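Local coordinates for putative pachytene checkpoint protein 2 (Caenorhabditis elegans, PDB 4XGU) that probably remodels protein substrates as a hexameric AAA+ ATPase of the PCH2 subfamily, with a key part in meiotic chromosome recombination, at residues S134-L139 and N144-V149; M150-A155 and A313-N318; H12-I17 and A193-I198; S323-Y328 and D357-K362. All blocks are in the same frame, centred on the assembly; numbering follows the deposited sequence.

Contact 1. Residues S134-L139 and N144-V149; sequences SIWENL and NLKNEV. With ADP (adenosine-5'-diphosphate), chain H.
Lys146 turns CG to the side of its backbone N (chi1 -65°) and bends at chi3, which carries its ammonium over a face of the indole of Trp136, itself swung out with chi1 -165°. The result is a cation-pi contact joined to an ammonium bridge between two backbone carbonyls at the short helical turn around 135-138, beside the ADP pocket of the AAA+ module. Lys146 NZ lies 4.4 Å from the centroid of the Trp136 five-membered ring, and Lys146 CE approaches that centroid to 3.9 Å in a CH-pi contact. Lys146 NZ also donates to Trp136 O at 2.8 Å and to Leu139 O at 3.0 Å, while a salt bridge to Asp78 adds a carboxylate partner. Trp136 O also accepts from Leu139 N, which arrives from the opposite face of the carbonyl plane. A methionine in place of Lys146 would probably leave both carbonyls without this donor and remove the positive charge that meets Asp78. Farther back, Lys146 CB packs on Trp136 CZ2 at 3.7 Å. Where the turn meets the nucleotide, Asn138 O lies 3.2 Å from ADP C2, and Leu139 CA sits 3.7 Å from ADP N1.

Contact 2. Residues M150-A155 and A313-N318; sequences MSYVAA and ADIVKN
Asp314 is the first residue of 313-318 to meet the helix, Asp314 CB lying at the edge of the Tyr152 ring and near the ring plane, 4.3 Å from Tyr152 CE1. Asp314 O lies 3.5 Å from Tyr152 OH. The carboxylate is engaged on another side: OD1 accepts from the backbone N of Asn172, just ahead of strand 174-178. Ile315 comes next and makes the main apolar contact. Ile315 CG2 packs against Tyr152 CE1 at 3.6 Å, and Ile315 CB is equally near that ring carbon. With CG1 anti to the backbone N (chi1 178°) and the chain extended, Ile315 CD1 is carried over one face of the ring, 4.2 Å from the Tyr152 ring centroid and 15° off the normal, a CH-pi contact. The two side chains run alongside each other, pointing opposite ways. Replacing Tyr152 by an alanine is likely to leave Ile315 CD1 without its aromatic face and open a gap beside it. Farther along, Lys317 reaches back to the preceding turn of the helix, where its NZ forms a salt bridge with Glu148. Thr392 of a neighbouring subunit also packs on Tyr152, so the aromatic side chain lies close to a subunit interface. Strand 315-318 runs parallel to strand 174-178 at one margin of the sheet, and helix 145-161 packs across it, the alpha/beta layering of a P-loop AAA+ ATPase core.

Contact 3. Residues H12-I17 and A193-I198; sequences HAEIRI and AQHLSI
A buried histidine-carboxylate hydrogen bond joins the Pch2 N-terminal domain to the AAA+ ATPase module, linking strand 12-16 to helix 185-199, the helix that follows the Walker A loop. His195 ND1 donates to Glu14 OE2 at 2.5 Å, a short bond with an N-H...O angle of 158°. The carboxylate oxygen receives it on its syn lone pair and lies close to the imidazole plane, although the carboxylate and ring planes are turned 57° apart. The Glu14 chain is extended beyond CG (chi2 167°), which carries the carboxylate to the ring edge; the two side chains cross at about a right angle. A negative charge so close would probably stabilise a protonated imidazole. His195 also meets Trp136 edge-to-face, and Met150 of helix 145-161 packs on its side chain. Helix 30-41 packs on the strand through Ala13 and Ile15. One turn along helix 185-199, Ile198 supplies an apolar wall for the glutamate stem and also touches Tyr98 of strand 95-98. Ile198 CG2 packs on Glu14 CG at 3.9 Å, while Ile198 CD1 lies 3.8 Å from Glu14 OE1.

Contact 4. Residues S323-Y328 and D357-K362; sequences SDFARY and DICDTK
Apolar packing between Phe325, Tyr328 and Ile358 carries this contact, in which two parts of the C-terminal lid meet: the first turn of helix 324-340 and the loop before helix 367-378. Ile358 CG2 wedges between the two aromatic side chains, 3.4 Å from Phe325 CE1 and 3.5 Å from Tyr328 CD1. Both rings meet the methyl obliquely. Phe325 and Tyr328 each hold CG anti to the backbone N (chi1 167° and 170°), which brings both ring ends to the loop from positions three residues apart. Backbone atoms join the packing, for Cys359 CA lies 3.5 Å from Phe325 CE1, and the peptide between Ile358 and Cys359 meets the phenyl ring at its edge. The sulfur contact is looser: Cys359 SG is 3.9 Å from Phe325 CZ and 5.0 Å from the Phe325 ring centroid, 61° off the normal, an oblique sulfur-aromatic approach. Polar bonds flank the apolar centre. Tyr328 OH is hydrogen-bonded to Gln356 O just before the loop segment, which ties down the far end of that ring, and Asp357 forms a salt bridge with Lys332 one turn farther along the helix. Helix 367-378 also packs here, with Thr369 and Leu372 against Tyr328 and Phe373 against Ile358, so the loop preceding that helix is packed back onto the start of helix 324-340.

Contacts 1, 2 and 3 form a touching cluster, with centres about 13 to 18 Å apart. Contacts 1 and 2 share helix 145-161, and the side chains of contacts 2 and 3 meet where that helix packs on helix 185-199. Contact 3 ties the N-terminal domain to this core and encloses contact 1 along the chain, whereas contacts 2 and 3 alternate in sequence. Contact 4 comes last, in the lid, and touches none of the others; its centre lies about 16 Å from that of contact 1 and about 28 Å from that of contact 3. Strand 315-318 of contact 2 leads into helix 324-340 of contact 4. The four therefore span N-terminal domain, ATPase core and lid, with contact 1 beside the ADP.

Contact 1. Residues S134-L139 and N144-V149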
# COMPACT_ATOMS: atom_id res chain seq x y z
N SER B 134 17.67 -42.45 -16.82
CA SER B 134 16.74 -43.42 -16.25
C SER B 134 15.46 -42.77 -15.72
O SER B 134 14.60 -43.45 -15.15
CB SER B 134 17.42 -44.22 -15.14
OG SER B 134 16.54 -45.21 -14.62
N ILE B 135 15.32 -41.47 -15.92
CA ILE B 135 14.20 -40.73 -15.35
C ILE B 135 12.86 -41.15 -15.94
O ILE B 135 11.95 -41.54 -15.21
CB ILE B 135 14.38 -39.21 -15.56
CG1 ILE B 135 15.61 -38.73 -14.79
CG2 ILE B 135 13.14 -38.46 -15.11
CD1 ILE B 135 15.78 -37.22 -14.79
N TRP B 136 12.75 -41.07 -17.27
CA TRP B 136 11.47 -41.21 -17.96
C TRP B 136 10.76 -42.53 -17.67
O TRP B 136 9.57 -42.53 -17.34
CB TRP B 136 11.67 -41.07 -19.46
CG TRP B 136 10.40 -40.85 -20.22
CD1 TRP B 136 9.75 -41.75 -21.02
CD2 TRP B 136 9.62 -39.65 -20.26
NE1 TRP B 136 8.61 -41.19 -21.54
CE2 TRP B 136 8.51 -39.90 -21.10
CE3 TRP B 136 9.74 -38.39 -19.67
CZ2 TRP B 136 7.54 -38.94 -21.36
CZ3 TRP B 136 8.78 -37.43 -19.93
CH2 TRP B 136 7.69 -37.71 -20.77
N GLU B 137 11.48 -43.64 -17.79
CA GLU B 137 10.87 -44.96 -17.62
C GLU B 137 10.37 -45.17 -16.20
O GLU B 137 9.43 -45.94 -15.98
CB GLU B 137 11.88 -46.05 -17.97
CG GLU B 137 12.72 -45.73 -19.18
CD GLU B 137 14.15 -45.43 -18.81
OE1 GLU B 137 14.73 -46.20 -18.02
OE2 GLU B 137 14.69 -44.42 -19.31
N ASN B 138 10.98 -44.48 -15.25
CA ASN B 138 10.65 -44.67 -13.84
C ASN B 138 9.60 -43.69 -13.35
O ASN B 138 9.14 -43.79 -12.21
CB ASN B 138 11.92 -44.55 -13.00
CG ASN B 138 12.97 -45.54 -13.41
OD1 ASN B 138 12.70 -46.73 -13.55
ND2 ASN B 138 14.19 -45.06 -13.64
N LEU B 139 9.22 -42.75 -14.20
CA LEU B 139 8.12 -41.84 -13.89
C LEU B 139 6.80 -42.57 -14.09
O LEU B 139 6.53 -43.11 -15.16
CB LEU B 139 8.19 -40.58 -14.75
CG LEU B 139 9.31 -39.60 -14.38
CD1 LEU B 139 9.37 -38.44 -15.35
CD2 LEU B 139 9.10 -39.09 -12.97
N ASN B 144 -2.08 -41.15 -18.47
CA ASN B 144 -1.47 -41.04 -19.80
C ASN B 144 -0.84 -39.66 -20.01
O ASN B 144 -0.69 -39.20 -21.14
CB ASN B 144 -2.49 -41.35 -20.90
CG ASN B 144 -1.84 -41.91 -22.15
OD1 ASN B 144 -1.97 -41.35 -23.24
ND2 ASN B 144 -1.13 -43.02 -22.00
N LEU B 145 -0.48 -39.03 -18.90
CA LEU B 145 0.11 -37.69 -18.88
C LEU B 145 1.43 -37.62 -19.64
O LEU B 145 1.70 -36.65 -20.35
CB LEU B 145 0.33 -37.24 -17.44
CG LEU B 145 1.36 -36.13 -17.18
CD1 LEU B 145 0.85 -34.79 -17.67
CD2 LEU B 145 1.72 -36.06 -15.70
N LYS B 146 2.26 -38.65 -19.48
CA LYS B 146 3.57 -38.70 -20.12
C LYS B 146 3.43 -38.65 -21.63
O LYS B 146 4.16 -37.92 -22.30
CB LYS B 146 4.34 -39.95 -19.69
CG LYS B 146 4.69 -39.97 -18.20
CD LYS B 146 5.20 -41.34 -17.76
CE LYS B 146 6.47 -41.73 -18.50
NZ LYS B 146 6.92 -43.11 -18.14
N ASN B 147 2.49 -39.42 -22.16
CA ASN B 147 2.27 -39.44 -23.60
C ASN B 147 1.78 -38.09 -24.12
O ASN B 147 2.20 -37.65 -25.19
CB ASN B 147 1.26 -40.53 -23.98
CG ASN B 147 1.92 -41.88 -24.19
OD1 ASN B 147 3.09 -41.96 -24.56
ND2 ASN B 147 1.16 -42.95 -23.96
N GLU B 148 0.91 -37.44 -23.36
CA GLU B 148 0.31 -36.18 -23.80
C GLU B 148 1.36 -35.08 -23.90
O GLU B 148 1.42 -34.36 -24.90
CB GLU B 148 -0.81 -35.76 -22.85
CG GLU B 148 -1.96 -36.75 -22.78
CD GLU B 148 -3.04 -36.31 -21.81
OE1 GLU B 148 -3.89 -37.15 -21.45
OE2 GLU B 148 -3.04 -35.13 -21.40
N VAL B 149 2.18 -34.95 -22.87
CA VAL B 149 3.23 -33.94 -22.84
C VAL B 149 4.29 -34.22 -23.91
O VAL B 149 4.69 -33.32 -24.65
CB VAL B 149 3.91 -33.88 -21.46
CG1 VAL B 149 5.14 -32.99 -21.50
CG2 VAL B 149 2.93 -33.40 -20.41
PB ADP H . 8.72 -31.62 -8.17
O1B ADP H . 7.24 -31.93 -8.13
O2B ADP H . 9.20 -31.15 -9.52
O3B ADP H . 9.20 -30.77 -7.02
PA ADP H . 10.83 -33.44 -8.64
O1A ADP H . 10.61 -33.58 -10.12
O2A ADP H . 11.87 -32.49 -8.10
O3A ADP H . 9.41 -33.06 -7.96
O5' ADP H . 11.17 -34.90 -8.07
C5' ADP H . 10.39 -35.52 -7.05
C4' ADP H . 11.00 -36.87 -6.72
O4' ADP H . 9.97 -37.77 -6.29
C3' ADP H . 11.66 -37.50 -7.94
O3' ADP H . 13.08 -37.51 -7.77
C2' ADP H . 11.12 -38.91 -8.02
O2' ADP H . 12.13 -39.84 -7.61
C1' ADP H . 9.95 -38.97 -7.06
N9 ADP H . 8.69 -38.98 -7.84
C8 ADP H . 7.77 -37.99 -7.85
N7 ADP H . 6.72 -38.28 -8.66
C5 ADP H . 6.96 -39.49 -9.19
C6 ADP H . 6.26 -40.39 -10.13
N6 ADP H . 5.06 -40.03 -10.67
N1 ADP H . 6.84 -41.57 -10.43
C2 ADP H . 8.03 -41.93 -9.91
N3 ADP H . 8.73 -41.16 -9.05
C4 ADP H . 8.25 -39.95 -8.65

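Contact 2. Residues M150-A155 and A313-N318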
# COMPACT_ATOMS: atom_id res chain seq x y z
N MET B 150 4.73 -35.47 -23.98
CA MET B 150 5.73 -35.91 -24.95
C MET B 150 5.34 -35.56 -26.39
O MET B 150 6.11 -34.91 -27.10
CB MET B 150 5.95 -37.42 -24.82
CG MET B 150 6.95 -38.00 -25.80
SD MET B 150 8.63 -37.41 -25.51
CE MET B 150 9.55 -38.52 -26.57
N SER B 151 4.15 -35.97 -26.81
CA SER B 151 3.73 -35.78 -28.19
C SER B 151 3.51 -34.30 -28.52
O SER B 151 3.85 -33.85 -29.62
CB SER B 151 2.46 -36.57 -28.48
OG SER B 151 1.36 -36.06 -27.75
N TYR B 152 2.95 -33.56 -27.57
CA TYR B 152 2.64 -32.15 -27.79
C TYR B 152 3.91 -31.31 -27.92
O TYR B 152 4.03 -30.51 -28.84
CB TYR B 152 1.77 -31.60 -26.65
CG TYR B 152 1.16 -30.25 -26.93
CD1 TYR B 152 1.84 -29.08 -26.59
CD2 TYR B 152 -0.09 -30.13 -27.52
CE1 TYR B 152 1.28 -27.83 -26.84
CE2 TYR B 152 -0.65 -28.90 -27.77
CZ TYR B 152 0.03 -27.75 -27.43
OH TYR B 152 -0.53 -26.52 -27.67
N VAL B 153 4.84 -31.51 -27.00
CA VAL B 153 6.06 -30.72 -26.99
C VAL B 153 6.93 -31.07 -28.19
O VAL B 153 7.61 -30.21 -28.75
CB VAL B 153 6.85 -30.93 -25.68
CG1 VAL B 153 8.16 -30.20 -25.73
CG2 VAL B 153 6.03 -30.44 -24.50
N ALA B 154 6.88 -32.34 -28.60
CA ALA B 154 7.56 -32.78 -29.81
C ALA B 154 7.04 -32.02 -31.03
O ALA B 154 7.79 -31.67 -31.93
CB ALA B 154 7.38 -34.28 -30.01
N ALA B 155 5.73 -31.77 -31.04
CA ALA B 155 5.11 -31.03 -32.12
C ALA B 155 5.60 -29.59 -32.13
O ALA B 155 5.89 -29.03 -33.19
CB ALA B 155 3.60 -31.08 -32.00
N ALA B 313 2.10 -19.37 -22.01
CA ALA B 313 2.33 -20.80 -22.16
C ALA B 313 1.61 -21.37 -23.39
O ALA B 313 0.48 -20.99 -23.69
CB ALA B 313 1.88 -21.54 -20.91
N ASP B 314 2.29 -22.27 -24.09
CA ASP B 314 1.67 -23.05 -25.16
C ASP B 314 0.66 -24.01 -24.55
O ASP B 314 -0.47 -24.14 -25.04
CB ASP B 314 2.71 -23.83 -25.95
CG ASP B 314 3.38 -23.00 -27.02
OD1 ASP B 314 2.66 -22.29 -27.76
OD2 ASP B 314 4.62 -23.06 -27.13
N ILE B 315 1.08 -24.68 -23.49
CA ILE B 315 0.23 -25.65 -22.81
C ILE B 315 0.50 -25.64 -21.31
O ILE B 315 1.65 -25.55 -20.87
CB ILE B 315 0.46 -27.07 -23.37
CG1 ILE B 315 -0.39 -28.09 -22.62
CG2 ILE B 315 1.94 -27.45 -23.32
CD1 ILE B 315 -0.22 -29.51 -23.12
N VAL B 316 -0.57 -25.70 -20.52
CA VAL B 316 -0.45 -25.78 -19.07
C VAL B 316 -1.00 -27.12 -18.59
O VAL B 316 -2.19 -27.40 -18.74
CB VAL B 316 -1.21 -24.64 -18.38
CG1 VAL B 316 -1.12 -24.80 -16.87
CG2 VAL B 316 -0.66 -23.29 -18.81
N LYS B 317 -0.12 -27.94 -18.02
CA LYS B 317 -0.51 -29.26 -17.53
C LYS B 317 -0.48 -29.34 -16.01
O LYS B 317 0.52 -28.99 -15.38
CB LYS B 317 0.40 -30.34 -18.12
CG LYS B 317 -0.14 -30.97 -19.39
CD LYS B 317 -1.44 -31.70 -19.11
CE LYS B 317 -2.02 -32.30 -20.38
NZ LYS B 317 -3.28 -33.05 -20.13
N ASN B 318 -1.58 -29.80 -15.43
CA ASN B 318 -1.66 -30.01 -13.99
C ASN B 318 -1.28 -31.44 -13.62
O ASN B 318 -1.89 -32.39 -14.10
CB ASN B 318 -3.06 -29.69 -13.47
CG ASN B 318 -3.22 -28.22 -13.12
OD1 ASN B 318 -4.15 -27.55 -13.59
ND2 ASN B 318 -2.32 -27.71 -12.30

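Contact 3. Residues H12-I17 and A193-I198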
# COMPACT_ATOMS: atom_id res chain seq x y z
N HIS B 12 9.09 -44.77 -32.58
CA HIS B 12 10.50 -44.39 -32.56
C HIS B 12 11.34 -45.40 -31.79
O HIS B 12 10.83 -46.18 -30.98
CB HIS B 12 10.67 -43.00 -31.96
CG HIS B 12 9.98 -41.92 -32.74
ND1 HIS B 12 10.66 -41.09 -33.61
CD2 HIS B 12 8.69 -41.54 -32.78
CE1 HIS B 12 9.81 -40.24 -34.15
NE2 HIS B 12 8.60 -40.49 -33.67
N ALA B 13 12.64 -45.38 -32.04
CA ALA B 13 13.56 -46.22 -31.29
C ALA B 13 14.84 -45.45 -30.96
O ALA B 13 15.49 -44.89 -31.85
CB ALA B 13 13.88 -47.49 -32.06
N GLU B 14 15.19 -45.43 -29.68
CA GLU B 14 16.41 -44.78 -29.22
C GLU B 14 17.40 -45.86 -28.81
O GLU B 14 17.07 -46.74 -28.03
CB GLU B 14 16.13 -43.84 -28.06
CG GLU B 14 15.01 -42.84 -28.33
CD GLU B 14 14.54 -42.12 -27.08
OE1 GLU B 14 15.20 -42.26 -26.03
OE2 GLU B 14 13.50 -41.42 -27.14
N ILE B 15 18.61 -45.78 -29.35
CA ILE B 15 19.63 -46.79 -29.06
C ILE B 15 20.91 -46.15 -28.57
O ILE B 15 21.53 -45.34 -29.27
CB ILE B 15 19.94 -47.64 -30.31
CG1 ILE B 15 18.67 -48.35 -30.79
CG2 ILE B 15 21.04 -48.65 -30.01
CD1 ILE B 15 18.88 -49.15 -32.07
N ARG B 16 21.32 -46.50 -27.35
CA ARG B 16 22.57 -46.00 -26.79
C ARG B 16 23.73 -46.92 -27.13
O ARG B 16 23.76 -48.08 -26.71
CB ARG B 16 22.45 -45.84 -25.27
CG ARG B 16 23.66 -45.17 -24.64
CD ARG B 16 23.92 -45.70 -23.24
NE ARG B 16 22.74 -45.67 -22.40
CZ ARG B 16 22.69 -46.18 -21.17
NH1 ARG B 16 23.76 -46.76 -20.65
NH2 ARG B 16 21.57 -46.11 -20.46
N ILE B 17 24.69 -46.41 -27.90
CA ILE B 17 25.90 -47.16 -28.20
C ILE B 17 27.03 -46.85 -27.23
O ILE B 17 26.92 -45.93 -26.41
CB ILE B 17 26.40 -46.89 -29.63
CG1 ILE B 17 26.38 -45.38 -29.91
CG2 ILE B 17 25.57 -47.64 -30.65
CD1 ILE B 17 26.80 -45.02 -31.32
N ALA B 193 13.26 -33.39 -22.05
CA ALA B 193 14.38 -32.81 -22.78
C ALA B 193 15.39 -33.89 -23.18
O ALA B 193 16.04 -33.78 -24.22
CB ALA B 193 15.05 -31.73 -21.95
N GLN B 194 15.52 -34.92 -22.35
CA GLN B 194 16.44 -36.02 -22.64
C GLN B 194 16.01 -36.73 -23.92
O GLN B 194 16.84 -37.02 -24.78
CB GLN B 194 16.48 -37.01 -21.47
CG GLN B 194 17.47 -38.16 -21.66
CD GLN B 194 18.89 -37.81 -21.24
OE1 GLN B 194 19.21 -36.64 -21.02
NE2 GLN B 194 19.74 -38.82 -21.13
N HIS B 195 14.72 -37.02 -24.03
CA HIS B 195 14.20 -37.72 -25.19
C HIS B 195 14.24 -36.84 -26.43
O HIS B 195 14.67 -37.28 -27.50
CB HIS B 195 12.77 -38.21 -24.93
CG HIS B 195 12.70 -39.50 -24.18
ND1 HIS B 195 13.08 -40.71 -24.74
CD2 HIS B 195 12.29 -39.78 -22.92
CE1 HIS B 195 12.91 -41.67 -23.85
NE2 HIS B 195 12.43 -41.14 -22.74
N LEU B 196 13.81 -35.59 -26.29
CA LEU B 196 13.76 -34.67 -27.42
C LEU B 196 15.13 -34.45 -28.04
O LEU B 196 15.26 -34.37 -29.25
CB LEU B 196 13.16 -33.34 -26.98
CG LEU B 196 11.65 -33.34 -26.75
CD1 LEU B 196 11.20 -32.00 -26.21
CD2 LEU B 196 10.91 -33.68 -28.04
N SER B 197 16.16 -34.36 -27.19
CA SER B 197 17.53 -34.19 -27.67
C SER B 197 17.97 -35.36 -28.55
O SER B 197 18.72 -35.18 -29.51
CB SER B 197 18.49 -34.03 -26.50
OG SER B 197 18.52 -35.22 -25.72
N ILE B 198 17.49 -36.56 -28.23
CA ILE B 198 17.79 -37.74 -29.02
C ILE B 198 16.89 -37.82 -30.25
O ILE B 198 17.36 -38.12 -31.35
CB ILE B 198 17.64 -39.03 -28.19
CG1 ILE B 198 18.64 -39.03 -27.03
CG2 ILE B 198 17.84 -40.26 -29.05
CD1 ILE B 198 18.40 -40.14 -26.03

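Contact 4. Residues S323-Y328 and D357-K362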
# COMPACT_ATOMS: atom_id res chain seq x y z
N SER B 323 -2.69 -41.36 -7.79
CA SER B 323 -3.91 -42.03 -7.36
C SER B 323 -3.60 -43.38 -6.73
O SER B 323 -2.43 -43.77 -6.63
CB SER B 323 -4.87 -42.21 -8.54
OG SER B 323 -4.24 -42.90 -9.61
N ASP B 324 -4.64 -44.10 -6.31
CA ASP B 324 -4.46 -45.39 -5.64
C ASP B 324 -3.75 -46.41 -6.52
O ASP B 324 -2.91 -47.18 -6.04
CB ASP B 324 -5.82 -45.95 -5.19
CG ASP B 324 -6.46 -45.11 -4.11
OD1 ASP B 324 -6.33 -43.86 -4.16
OD2 ASP B 324 -7.10 -45.69 -3.21
N PHE B 325 -4.08 -46.42 -7.81
CA PHE B 325 -3.42 -47.31 -8.76
C PHE B 325 -1.96 -46.92 -8.96
O PHE B 325 -1.09 -47.78 -9.07
CB PHE B 325 -4.15 -47.29 -10.11
CG PHE B 325 -3.37 -47.93 -11.23
CD1 PHE B 325 -3.43 -49.29 -11.45
CD2 PHE B 325 -2.57 -47.15 -12.06
CE1 PHE B 325 -2.71 -49.87 -12.48
CE2 PHE B 325 -1.86 -47.73 -13.09
CZ PHE B 325 -1.93 -49.09 -13.30
N ALA B 326 -1.70 -45.62 -9.02
CA ALA B 326 -0.34 -45.13 -9.23
C ALA B 326 0.52 -45.38 -8.00
O ALA B 326 1.70 -45.72 -8.12
CB ALA B 326 -0.36 -43.65 -9.57
N ARG B 327 -0.07 -45.22 -6.82
CA ARG B 327 0.64 -45.48 -5.57
C ARG B 327 1.13 -46.92 -5.50
O ARG B 327 2.28 -47.17 -5.13
CB ARG B 327 -0.25 -45.17 -4.36
CG ARG B 327 -0.29 -43.71 -3.96
CD ARG B 327 -1.30 -43.48 -2.84
NE ARG B 327 -2.67 -43.39 -3.34
CZ ARG B 327 -3.37 -42.27 -3.41
NH1 ARG B 327 -2.83 -41.13 -2.98
NH2 ARG B 327 -4.61 -42.27 -3.88
N TYR B 328 0.26 -47.85 -5.88
CA TYR B 328 0.62 -49.26 -5.91
C TYR B 328 1.81 -49.49 -6.84
O TYR B 328 2.74 -50.22 -6.51
CB TYR B 328 -0.57 -50.12 -6.36
CG TYR B 328 -0.21 -51.56 -6.66
CD1 TYR B 328 0.24 -51.94 -7.92
CD2 TYR B 328 -0.33 -52.55 -5.68
CE1 TYR B 328 0.58 -53.25 -8.19
CE2 TYR B 328 0.00 -53.86 -5.95
CZ TYR B 328 0.46 -54.21 -7.21
OH TYR B 328 0.79 -55.51 -7.48
N ASP B 357 1.82 -56.48 -12.06
CA ASP B 357 1.18 -55.26 -12.53
C ASP B 357 -0.33 -55.38 -12.43
O ASP B 357 -0.92 -56.37 -12.88
CB ASP B 357 1.60 -54.94 -13.96
CG ASP B 357 3.08 -54.63 -14.08
OD1 ASP B 357 3.70 -54.27 -13.05
OD2 ASP B 357 3.62 -54.73 -15.20
N ILE B 358 -0.96 -54.37 -11.84
CA ILE B 358 -2.38 -54.42 -11.50
C ILE B 358 -3.22 -53.67 -12.53
O ILE B 358 -4.40 -53.39 -12.30
CB ILE B 358 -2.61 -53.85 -10.07
CG1 ILE B 358 -3.91 -54.37 -9.46
CG2 ILE B 358 -2.53 -52.32 -10.07
CD1 ILE B 358 -4.17 -53.83 -8.08
N CYS B 359 -2.63 -53.37 -13.68
CA CYS B 359 -3.27 -52.51 -14.67
C CYS B 359 -4.60 -53.07 -15.18
O CYS B 359 -4.70 -54.25 -15.53
CB CYS B 359 -2.32 -52.27 -15.86
SG CYS B 359 -2.61 -50.71 -16.74
N ASP B 360 -5.61 -52.20 -15.19
CA ASP B 360 -6.91 -52.45 -15.80
C ASP B 360 -7.77 -53.51 -15.10
O ASP B 360 -8.84 -53.86 -15.60
CB ASP B 360 -6.74 -52.84 -17.27
CG ASP B 360 -5.67 -52.02 -17.97
OD1 ASP B 360 -5.90 -50.81 -18.21
OD2 ASP B 360 -4.60 -52.58 -18.29
N THR B 361 -7.30 -54.01 -13.96
CA THR B 361 -8.00 -55.06 -13.21
C THR B 361 -8.35 -56.25 -14.11
O THR B 361 -9.39 -56.88 -13.94
CB THR B 361 -9.30 -54.54 -12.56
OG1 THR B 361 -10.30 -54.35 -13.56
CG2 THR B 361 -9.05 -53.22 -11.83
N LYS B 362 -7.46 -56.55 -15.06
CA LYS B 362 -7.73 -57.58 -16.06
C LYS B 362 -7.22 -58.96 -15.64
O LYS B 362 -7.51 -59.96 -16.29
CB LYS B 362 -7.10 -57.18 -17.40